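Local atomic coordinates of putative uncharacterized protein (Pseudomonas putida, PDB entry 4J25), a protein that probably hydroxylates prolyl residues as an iron- and 2-oxoglutarate-dependent dioxygenase of the prolyl-4-hydroxylase type. Residues A48-A53 / L109-Q114. Residues are numbered along the deposited sequence; the frame is centred on the assembly and turned at random.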
loop_
_atom_site.group_PDB
_atom_site.type_symbol
_atom_site.label_atom_id
_atom_site.label_comp_id
_atom_site.label_asym_id
_atom_site.label_seq_id
_atom_site.Cartn_x
_atom_site.Cartn_y
_atom_site.Cartn_z
ATOM N N ALA A 48 1.078 8.044 8.739
ATOM C CA ALA A 48 2.427 8.554 8.528
ATOM C C ALA A 48 3.385 7.738 9.385
ATOM O O ALA A 48 2.998 7.209 10.427
ATOM C CB ALA A 48 2.506 10.042 8.897
ATOM N N HIS A 49 4.639 7.641 8.949
ATOM C CA HIS A 49 5.658 6.931 9.713
ATOM C C HIS A 49 5.192 5.540 10.149
ATOM O O HIS A 49 5.322 5.160 11.316
ATOM C CB HIS A 49 6.054 7.776 10.916
ATOM C CG HIS A 49 6.469 9.165 10.547
ATOM N ND1 HIS A 49 7.457 9.421 9.619
ATOM C CD2 HIS A 49 6.016 10.373 10.957
ATOM C CE1 HIS A 49 7.610 10.727 9.490
ATOM N NE2 HIS A 49 6.748 11.327 10.291
ATOM N N PHE A 50 4.662 4.779 9.195
ATOM C CA PHE A 50 4.165 3.438 9.476
ATOM C C PHE A 50 5.294 2.501 9.922
ATOM O O PHE A 50 5.081 1.575 10.704
ATOM C CB PHE A 50 3.431 2.863 8.256
ATOM C CG PHE A 50 2.781 1.546 8.532
ATOM C CD1 PHE A 50 1.689 1.473 9.370
ATOM C CD2 PHE A 50 3.299 0.373 7.990
ATOM C CE1 PHE A 50 1.096 0.242 9.662
ATOM C CE2 PHE A 50 2.718 -0.847 8.268
ATOM C CZ PHE A 50 1.603 -0.910 9.110
ATOM N N LEU A 51 6.501 2.768 9.443
ATOM C CA LEU A 51 7.642 1.940 9.780
ATOM C C LEU A 51 8.828 2.834 10.102
ATOM O O LEU A 51 8.894 3.970 9.638
ATOM C CB LEU A 51 7.966 0.996 8.618
ATOM C CG LEU A 51 6.887 -0.045 8.295
ATOM C CD1 LEU A 51 7.233 -0.780 7.014
ATOM C CD2 LEU A 51 6.669 -1.043 9.429
ATOM N N PRO A 52 9.768 2.332 10.908
ATOM C CA PRO A 52 10.911 3.183 11.244
ATOM C C PRO A 52 11.697 3.587 10.001
ATOM O O PRO A 52 11.769 2.833 9.039
ATOM C CB PRO A 52 11.753 2.304 12.180
ATOM C CG PRO A 52 11.298 0.905 11.932
ATOM C CD PRO A 52 9.874 0.983 11.488
ATOM N N ALA A 53 12.292 4.775 10.037
ATOM C CA ALA A 53 12.964 5.325 8.869
ATOM C C ALA A 53 14.036 4.408 8.268
ATOM O O ALA A 53 14.185 4.370 7.051
ATOM C CB ALA A 53 13.549 6.686 9.203
ATOM N N LEU A 109 6.392 -7.776 5.341
ATOM C CA LEU A 109 5.377 -8.828 5.293
ATOM C C LEU A 109 4.888 -9.205 6.684
ATOM O O LEU A 109 3.710 -9.485 6.867
ATOM C CB LEU A 109 5.882 -10.076 4.571
ATOM C CG LEU A 109 6.293 -9.863 3.116
ATOM C CD1 LEU A 109 6.852 -11.177 2.555
ATOM C CD2 LEU A 109 5.136 -9.326 2.257
ATOM N N ALA A 110 5.783 -9.205 7.667
ATOM C CA ALA A 110 5.384 -9.554 9.022
ATOM C C ALA A 110 4.395 -8.524 9.554
ATOM O O ALA A 110 3.390 -8.887 10.164
ATOM C CB ALA A 110 6.600 -9.697 9.937
ATOM N N ALA A 111 4.636 -7.244 9.273
ATOM C CA ALA A 111 3.725 -6.192 9.726
ATOM C C ALA A 111 2.376 -6.273 9.000
ATOM O O ALA A 111 1.313 -6.071 9.610
ATOM C CB ALA A 111 4.347 -4.815 9.518
ATOM N N MET A 112 2.419 -6.541 7.701
ATOM C CA MET A 112 1.199 -6.617 6.924
ATOM C C MET A 112 0.421 -7.878 7.295
ATOM O O MET A 112 -0.801 -7.893 7.201
ATOM C CB MET A 112 1.507 -6.579 5.429
ATOM C CG MET A 112 2.112 -5.253 4.975
ATOM S SD MET A 112 0.972 -3.874 5.239
ATOM C CE MET A 112 1.497 -3.148 6.722
ATOM N N ASP A 113 1.116 -8.929 7.728
ATOM C CA ASP A 113 0.404 -10.103 8.200
ATOM C C ASP A 113 -0.345 -9.765 9.476
ATOM O O ASP A 113 -1.461 -10.226 9.679
ATOM C CB ASP A 113 1.300 -11.317 8.404
ATOM C CG ASP A 113 0.501 -12.573 8.706
ATOM O OD1 ASP A 113 -0.195 -13.070 7.801
ATOM O OD2 ASP A 113 0.540 -13.065 9.845
ATOM N N GLN A 114 0.246 -8.943 10.329
ATOM C CA GLN A 114 -0.459 -8.485 11.517
ATOM C C GLN A 114 -1.693 -7.666 11.141
ATOM O O GLN A 114 -2.733 -7.798 11.767
ATOM C CB GLN A 114 0.441 -7.619 12.379
ATOM C CG GLN A 114 1.396 -8.359 13.271
ATOM C CD GLN A 114 2.171 -7.390 14.134
ATOM O OE1 GLN A 114 2.914 -6.574 13.618
ATOM N NE2 GLN A 114 1.972 -7.449 15.443
#
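Phe50 and Leu51, two consecutive residues of a loop, meet Ala111 and Met112 of helix 103-123, a compact example of how a loop can be joined to a helix by apolar side chains alone. The loop chain stays at a distance: the closest pair of CA atoms, those of Leu51 and Ala111, lie 9.0 Å apart, and side chains span the gap.

The aromatic part rests on Phe50. The ring of Phe50 extends to the helix because chi1 (-174°) sets CG opposite the backbone N, and its far end, CE2 and CZ, faces the terminal methyl of Met112. Met112 starts off along the flank of the helix, but bends at chi2 and chi3 bring CE round to the ring, which it approaches obliquely; the modelled separation is too short to be reliable. Ala111 CB lies near the same end of the ring, 4.5 Å from Phe50 CE2.

The aliphatic part is slighter. Leu51 offers one branch, its CD2 lying 4.4 Å from Ala111 CB, so that the methyl of Ala111 borders both loop side chains.

All four residues are buried, well away from the metal site. The loop leads from strand 44-47 into helix 53-67, with Pro52 at the N-cap position; Phe50 also touches Leu32 of helix 32-42, while Met112 rests on Phe130 of strand 129-137, linking the helical layer to an outermost strand of the larger sheet in the double-stranded beta-helix fold.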